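Local coordinates for hypothetical protein (PDB 2FZF), which is of unknown function but belongs to the rubrerythrin family of the ferritin clan, whose characterised members are largely diiron proteins built on a four-helix bundle, at residues Ala17-Glu22 and Pro85-Gly90; Gly26-Ala31 and Glu122-Leu127; Glu66-Lys71 and Lys137-Tyr142. One frame throughout, in Å; residues are numbered along the deposited sequence.

Contact 1 (Ala17-Glu22 and Pro85-Gly90)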
# COMPACT_ATOMS: atom_id res chain seq x y z
N ALA A 17 -11.72 5.83 24.01
CA ALA A 17 -12.99 6.21 24.62
C ALA A 17 -12.86 7.35 25.63
O ALA A 17 -13.86 7.94 26.03
CB ALA A 17 -13.65 5.00 25.26
N ASP A 18 -11.63 7.66 26.03
CA ASP A 18 -11.40 8.74 26.98
C ASP A 18 -11.55 10.11 26.35
O ASP A 18 -11.43 11.12 27.04
CB ASP A 18 -10.00 8.64 27.60
CG ASP A 18 -9.95 7.68 28.78
OD1 ASP A 18 -10.72 7.90 29.75
OD2 ASP A 18 -9.15 6.72 28.76
N PHE A 19 -11.82 10.15 25.04
CA PHE A 19 -11.96 11.41 24.31
C PHE A 19 -13.21 11.49 23.45
O PHE A 19 -13.81 10.47 23.11
CB PHE A 19 -10.75 11.66 23.40
CG PHE A 19 -9.42 11.53 24.10
CD1 PHE A 19 -8.89 10.28 24.38
CD2 PHE A 19 -8.73 12.66 24.51
CE1 PHE A 19 -7.69 10.15 25.06
CE2 PHE A 19 -7.52 12.55 25.19
CZ PHE A 19 -7.00 11.30 25.47
N SER A 20 -13.60 12.72 23.11
CA SER A 20 -14.78 12.98 22.29
C SER A 20 -14.48 12.83 20.81
O SER A 20 -13.34 12.60 20.41
CB SER A 20 -15.28 14.40 22.55
OG SER A 20 -14.23 15.33 22.42
N LEU A 21 -15.51 12.97 19.99
CA LEU A 21 -15.32 12.82 18.56
C LEU A 21 -14.48 13.98 18.02
O LEU A 21 -13.61 13.77 17.17
CB LEU A 21 -16.67 12.74 17.85
CG LEU A 21 -16.65 12.44 16.34
CD1 LEU A 21 -16.48 13.74 15.58
CD2 LEU A 21 -15.53 11.45 15.99
N GLU A 22 -14.72 15.18 18.53
CA GLU A 22 -13.97 16.35 18.10
C GLU A 22 -12.52 16.30 18.58
O GLU A 22 -11.60 16.67 17.86
CB GLU A 22 -14.66 17.63 18.60
CG GLU A 22 -15.34 17.47 19.95
CD GLU A 22 -16.85 17.58 19.88
OE1 GLU A 22 -17.36 18.71 19.64
OE2 GLU A 22 -17.54 16.55 20.06
N PRO A 85 -5.98 18.04 21.69
CA PRO A 85 -5.73 17.60 23.06
C PRO A 85 -4.23 17.34 23.27
O PRO A 85 -3.51 17.05 22.32
CB PRO A 85 -6.58 16.33 23.17
CG PRO A 85 -6.63 15.82 21.77
CD PRO A 85 -6.82 17.07 20.96
N LYS A 86 -3.76 17.47 24.51
CA LYS A 86 -2.35 17.24 24.81
C LYS A 86 -1.99 15.78 24.57
O LYS A 86 -0.92 15.47 24.05
CB LYS A 86 -2.04 17.60 26.27
CG LYS A 86 -2.17 19.09 26.61
CD LYS A 86 -3.33 19.38 27.57
CE LYS A 86 -3.08 18.79 28.96
NZ LYS A 86 -4.20 19.04 29.93
N GLU A 87 -2.89 14.88 24.95
CA GLU A 87 -2.62 13.46 24.78
C GLU A 87 -2.73 13.05 23.31
O GLU A 87 -3.24 13.80 22.46
CB GLU A 87 -3.58 12.63 25.65
CG GLU A 87 -3.55 12.94 27.18
CD GLU A 87 -2.21 12.61 27.89
OE1 GLU A 87 -1.63 11.52 27.66
OE2 GLU A 87 -1.76 13.45 28.70
N HIS A 88 -2.21 11.87 23.00
CA HIS A 88 -2.26 11.38 21.64
C HIS A 88 -2.10 9.86 21.59
O HIS A 88 -1.31 9.28 22.34
CB HIS A 88 -1.20 12.08 20.79
CG HIS A 88 0.21 11.67 21.10
ND1 HIS A 88 0.69 10.40 20.86
CD2 HIS A 88 1.26 12.39 21.56
CE1 HIS A 88 1.98 10.36 21.15
NE2 HIS A 88 2.35 11.55 21.58
N ILE A 89 -2.85 9.23 20.70
CA ILE A 89 -2.80 7.79 20.53
C ILE A 89 -1.69 7.39 19.56
O ILE A 89 -1.48 8.05 18.54
CB ILE A 89 -4.13 7.23 19.97
CG1 ILE A 89 -5.28 7.50 20.95
CG2 ILE A 89 -4.00 5.75 19.70
CD1 ILE A 89 -5.11 6.83 22.30
N GLY A 90 -0.99 6.32 19.90
CA GLY A 90 0.07 5.83 19.03
C GLY A 90 1.32 6.67 19.01
O GLY A 90 1.35 7.75 19.58

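Contact 2 (Gly26-Ala31 and Glu122-Leu127)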
# COMPACT_ATOMS: atom_id res chain seq x y z
N GLY A 26 -9.33 16.05 16.31
CA GLY A 26 -8.21 16.96 16.45
C GLY A 26 -6.89 16.17 16.48
O GLY A 26 -5.88 16.58 15.90
N MET A 27 -6.92 15.04 17.17
CA MET A 27 -5.78 14.15 17.29
C MET A 27 -5.37 13.68 15.90
O MET A 27 -4.18 13.72 15.55
CB MET A 27 -6.13 12.94 18.15
CG MET A 27 -6.16 13.22 19.65
SD MET A 27 -6.35 11.75 20.72
CE MET A 27 -5.22 10.63 19.92
N ALA A 28 -6.36 13.25 15.13
CA ALA A 28 -6.16 12.77 13.75
C ALA A 28 -5.44 13.81 12.92
O ALA A 28 -4.41 13.53 12.31
CB ALA A 28 -7.50 12.44 13.12
N ILE A 29 -5.99 15.02 12.91
CA ILE A 29 -5.39 16.12 12.18
C ILE A 29 -3.94 16.29 12.63
O ILE A 29 -3.03 16.38 11.80
CB ILE A 29 -6.14 17.44 12.43
CG1 ILE A 29 -7.60 17.31 12.00
CG2 ILE A 29 -5.44 18.57 11.70
CD1 ILE A 29 -8.44 18.55 12.27
N LYS A 30 -3.74 16.33 13.94
CA LYS A 30 -2.43 16.50 14.51
C LYS A 30 -1.49 15.42 14.04
O LYS A 30 -0.34 15.68 13.70
CB LYS A 30 -2.51 16.48 16.05
CG LYS A 30 -1.29 17.03 16.78
CD LYS A 30 -1.61 17.31 18.26
CE LYS A 30 -0.45 18.04 18.99
NZ LYS A 30 -0.82 18.54 20.36
N ALA A 31 -1.98 14.18 14.01
CA ALA A 31 -1.14 13.06 13.59
C ALA A 31 -0.74 13.19 12.13
O ALA A 31 0.42 12.96 11.77
CB ALA A 31 -1.87 11.75 13.82
N GLU A 122 -5.83 1.52 12.20
CA GLU A 122 -6.65 0.91 13.25
C GLU A 122 -7.48 1.97 13.95
O GLU A 122 -8.58 1.69 14.46
CB GLU A 122 -5.76 0.19 14.26
CG GLU A 122 -6.49 -0.35 15.48
CD GLU A 122 -5.64 -1.33 16.28
OE1 GLU A 122 -4.39 -1.17 16.28
OE2 GLU A 122 -6.23 -2.25 16.93
N PHE A 123 -6.95 3.19 13.97
CA PHE A 123 -7.60 4.36 14.56
C PHE A 123 -8.82 4.73 13.68
O PHE A 123 -9.95 4.79 14.15
CB PHE A 123 -6.57 5.51 14.65
CG PHE A 123 -7.08 6.77 15.34
CD1 PHE A 123 -7.84 7.70 14.64
CD2 PHE A 123 -6.77 7.02 16.67
CE1 PHE A 123 -8.27 8.88 15.26
CE2 PHE A 123 -7.20 8.19 17.30
CZ PHE A 123 -7.95 9.12 16.59
N TYR A 124 -8.58 4.94 12.39
CA TYR A 124 -9.64 5.30 11.47
C TYR A 124 -10.70 4.22 11.32
O TYR A 124 -11.80 4.47 10.81
CB TYR A 124 -9.06 5.61 10.11
CG TYR A 124 -8.25 6.87 10.09
CD1 TYR A 124 -8.76 8.07 10.60
CD2 TYR A 124 -6.98 6.88 9.53
CE1 TYR A 124 -8.04 9.25 10.53
CE2 TYR A 124 -6.24 8.05 9.46
CZ TYR A 124 -6.77 9.24 9.96
OH TYR A 124 -6.07 10.40 9.83
N LEU A 125 -10.36 3.01 11.76
CA LEU A 125 -11.29 1.88 11.71
C LEU A 125 -12.29 2.06 12.84
O LEU A 125 -13.48 1.81 12.66
CB LEU A 125 -10.53 0.57 11.93
CG LEU A 125 -10.24 -0.23 10.66
CD1 LEU A 125 -9.39 -1.45 10.99
CD2 LEU A 125 -11.57 -0.62 10.02
N LYS A 126 -11.79 2.49 13.99
CA LYS A 126 -12.64 2.71 15.15
C LYS A 126 -13.47 3.96 14.94
O LYS A 126 -14.69 3.94 15.11
CB LYS A 126 -11.80 2.85 16.43
CG LYS A 126 -12.63 3.30 17.65
CD LYS A 126 -13.89 2.44 17.89
CE LYS A 126 -14.87 3.10 18.88
NZ LYS A 126 -14.26 3.37 20.22
N LEU A 127 -12.81 5.05 14.56
CA LEU A 127 -13.49 6.32 14.32
C LEU A 127 -14.62 6.10 13.34
O LEU A 127 -15.64 6.80 13.36
CB LEU A 127 -12.51 7.35 13.77
CG LEU A 127 -12.48 8.72 14.46
CD1 LEU A 127 -12.21 8.55 15.94
CD2 LEU A 127 -11.42 9.60 13.82

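Contact 3 (Glu66-Lys71 and Lys137-Tyr142)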
# COMPACT_ATOMS: atom_id res chain seq x y z
N GLU A 66 -4.92 15.70 5.74
CA GLU A 66 -5.18 16.80 6.65
C GLU A 66 -6.37 17.62 6.19
O GLU A 66 -7.33 17.78 6.93
CB GLU A 66 -3.97 17.71 6.74
CG GLU A 66 -4.05 18.65 7.90
CD GLU A 66 -2.96 19.68 7.89
OE1 GLU A 66 -1.85 19.39 7.38
OE2 GLU A 66 -3.22 20.78 8.42
N ALA A 67 -6.28 18.13 4.97
CA ALA A 67 -7.36 18.94 4.42
C ALA A 67 -8.67 18.16 4.42
O ALA A 67 -9.73 18.74 4.61
CB ALA A 67 -7.00 19.39 3.00
N LEU A 68 -8.60 16.84 4.22
CA LEU A 68 -9.81 16.02 4.22
C LEU A 68 -10.45 15.96 5.60
O LEU A 68 -11.68 16.04 5.74
CB LEU A 68 -9.51 14.58 3.75
CG LEU A 68 -9.20 14.35 2.26
CD1 LEU A 68 -9.30 12.86 1.96
CD2 LEU A 68 -10.19 15.12 1.38
N LEU A 69 -9.63 15.84 6.63
CA LEU A 69 -10.12 15.76 7.99
C LEU A 69 -10.66 17.10 8.44
O LEU A 69 -11.68 17.16 9.12
CB LEU A 69 -9.00 15.33 8.93
CG LEU A 69 -8.53 13.88 8.92
CD1 LEU A 69 -7.29 13.74 9.77
CD2 LEU A 69 -9.63 12.99 9.42
N ARG A 70 -9.97 18.18 8.07
CA ARG A 70 -10.36 19.53 8.47
C ARG A 70 -11.73 19.84 7.89
O ARG A 70 -12.51 20.60 8.47
CB ARG A 70 -9.32 20.56 7.98
CG ARG A 70 -7.88 20.14 8.27
CD ARG A 70 -6.91 21.27 8.62
NE ARG A 70 -7.21 21.91 9.90
CZ ARG A 70 -6.28 22.36 10.76
NH1 ARG A 70 -4.99 22.25 10.48
NH2 ARG A 70 -6.66 22.97 11.88
N LYS A 71 -12.01 19.24 6.74
CA LYS A 71 -13.29 19.44 6.09
C LYS A 71 -14.37 18.74 6.89
O LYS A 71 -15.43 19.32 7.15
CB LYS A 71 -13.28 18.90 4.66
CG LYS A 71 -14.64 19.09 3.99
CD LYS A 71 -14.62 18.79 2.51
CE LYS A 71 -16.03 18.89 1.94
NZ LYS A 71 -16.09 18.67 0.47
N LYS A 137 -18.60 7.70 7.39
CA LYS A 137 -17.92 6.46 7.73
C LYS A 137 -17.15 5.96 6.51
O LYS A 137 -16.26 5.12 6.60
CB LYS A 137 -18.94 5.40 8.19
CG LYS A 137 -19.69 5.78 9.49
CD LYS A 137 -20.49 4.62 10.10
CE LYS A 137 -21.56 4.09 9.16
NZ LYS A 137 -22.18 2.85 9.70
N ARG A 138 -17.49 6.51 5.36
CA ARG A 138 -16.84 6.13 4.12
C ARG A 138 -15.48 6.83 4.06
O ARG A 138 -14.50 6.26 3.56
CB ARG A 138 -17.72 6.51 2.95
CG ARG A 138 -17.67 5.54 1.78
CD ARG A 138 -18.97 5.63 0.97
NE ARG A 138 -20.06 4.89 1.60
CZ ARG A 138 -21.35 5.11 1.38
NH1 ARG A 138 -21.72 6.07 0.54
NH2 ARG A 138 -22.26 4.37 1.99
N LEU A 139 -15.42 8.05 4.59
CA LEU A 139 -14.17 8.80 4.63
C LEU A 139 -13.20 8.11 5.58
O LEU A 139 -11.99 8.03 5.32
CB LEU A 139 -14.42 10.23 5.13
CG LEU A 139 -14.65 11.34 4.11
CD1 LEU A 139 -13.36 11.55 3.32
CD2 LEU A 139 -15.81 10.98 3.19
N MET A 140 -13.72 7.61 6.69
CA MET A 140 -12.91 6.92 7.69
C MET A 140 -12.34 5.64 7.11
O MET A 140 -11.15 5.37 7.26
CB MET A 140 -13.74 6.62 8.93
CG MET A 140 -13.30 7.39 10.15
SD MET A 140 -13.28 9.15 9.87
CE MET A 140 -11.62 9.55 10.32
N ARG A 141 -13.20 4.88 6.44
CA ARG A 141 -12.83 3.62 5.80
C ARG A 141 -11.75 3.89 4.73
O ARG A 141 -10.75 3.18 4.66
CB ARG A 141 -14.08 3.01 5.16
CG ARG A 141 -13.93 1.58 4.65
CD ARG A 141 -13.77 0.59 5.79
NE ARG A 141 -13.76 -0.80 5.34
CZ ARG A 141 -13.95 -1.84 6.14
NH1 ARG A 141 -13.92 -3.07 5.65
NH2 ARG A 141 -14.20 -1.66 7.43
N TYR A 142 -11.97 4.92 3.91
CA TYR A 142 -11.02 5.28 2.87
C TYR A 142 -9.66 5.63 3.47
O TYR A 142 -8.62 5.19 2.98
CB TYR A 142 -11.56 6.48 2.07
CG TYR A 142 -10.56 7.10 1.11
CD1 TYR A 142 -9.71 8.14 1.51
CD2 TYR A 142 -10.45 6.62 -0.20
CE1 TYR A 142 -8.77 8.68 0.64
CE2 TYR A 142 -9.50 7.15 -1.08
CZ TYR A 142 -8.67 8.18 -0.66
OH TYR A 142 -7.72 8.69 -1.52

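Contact 1 (Ala17-Glu22 and Pro85-Gly90)
Phe19 and Glu87 carry this contact, and their side chains cross at about a right angle. The ring of Phe19 reaches out from its loop with its far end leading. Its CZ atom lies 3.7 Å from CB of Glu87, and its CE2 atom lies 4.0 Å from that same CB. The first methylene of the glutamate therefore meets the outer corner of the ring, at an oblique angle to it. CG of Glu87 comes next, 4.2 Å from Phe19 CZ. The glutamate chain then bends at its second torsion (chi2 -64°), and its end leads away from the phenylalanine. Ring and carboxylate planes lie only 25° apart, but the carboxylate takes no part in the touching. The aliphatic base of this exposed residue does the packing.

Pro85 adds a looser touch. Its CB stands 4.4 Å from Phe19 CE2, again oblique to the ring. Phe19 gives the larger part of the surface buried here. The touching atoms are all carbons, and the contact lies at the surface of the protein.

Just past the ring, Ser20 is the N-cap of helix 21-44. The contact thus joins the lead-in to the first helix with the long loop between helices 63-76 and 103-129. Leu11 of the N-terminal segment touches Glu87 and Ile89. Phe19 also rests on Leu24 of helix 21-44. Ile89 rests on Met27 of the same helix, so the loop lies against its first turns.

Contact 2 (Gly26-Ala31 and Glu122-Leu127)
Met27 runs from helix 21-44 toward Phe123 of helix 103-129, and the two side chains cross at about a right angle. CB of Met27 points at the opposite helix. CG turns aside to pack on Pro85 of the covering loop. SD continues the nearly straight chain, and the bend comes at the third torsion (chi3 43°). This bend brings CE to Phe123 CE2, 4.1 Å away and oblique to the ring.

Ala28 fills the place next to it. Its CB lies 4.2 Å from Phe123 CE1 and 4.1 Å from Tyr124 CE1, so one methyl group touches both aromatic residues. The phenol oxygen of Tyr124 is hydrogen-bonded to OE2 of Glu32, one turn further along helix 21-44. That bond ties the polar end of a buried side chain.

The two helix segments run antiparallel at 155°, with axes 11.9 Å apart. Small alanine and large rings together span this gap. Tyr124 also packs on Leu69 of helix 63-76 and on Met140, Leu143 and Ala144 of helix 134-164, placing the contact inside the four-helix bundle.

Contact 3 (Glu66-Lys71 and Lys137-Tyr142)
The four-helix bundle of the ferritin clan supplies this pair: helices 63-76 and 134-164 run side by side and antiparallel. Their segments lie at 159° to each other, with axes 11.6 Å apart. The touching atoms are all carbons.

Leu69 and Met140 make the closer touch. CD2 of Leu69 is 4.1 Å from CE of Met140, and the two side chains cross at about a right angle. CB of Met140 points away from the other helix. Bends at its second and third torsions (chi2 55°, chi3 -125°) bring the methyl end back toward Leu69. Leu69 also packs on Ile29 of helix 21-44.

Leu68 works nearer the outside. Its CD1 meets CD1 of Leu139 at 4.5 Å, methyl to methyl. The same CD1 lies 4.4 Å from CE1 of Tyr142, oblique to the ring. The second subunit covers this side: its Tyr167 packs on Leu139, and its Leu160 on Tyr142. The Tyr142 hydroxyl is hydrogen-bonded to Lys54 and Glu157 of that subunit, so one residue serves both the helix pair and the dimer interface.

Away from the opposite helix, Arg70 forms a salt bridge with Glu66, one turn earlier on its own helix. Arg70 NH1 reaches Glu66 OE2 at 3.1 Å, in the guanidinium plane and at the carboxylate's anti lone pair.

In the fold
Contact 1 lies at the surface, while contacts 2 and 3 are buried. In contact 1 the touching residues lie in loops, one just before helix 21-44, whereas the other two each join antiparallel helices. Contacts 1 and 2 share helix 21-44 and meet at Met27. Contacts 2 and 3 pair different helices of one bundle. They meet where Ala28 touches Leu69 and Leu127 touches Met140. Contacts 1 and 3 do not touch, and their centres are about 17 Å apart. All three touch mainly through carbon atoms. Their polar groups differ: a carboxylate of an exposed residue in contact 1, a hydroxyl bonded within the chain in contact 2, and a hydroxyl bonded to the second subunit in contact 3.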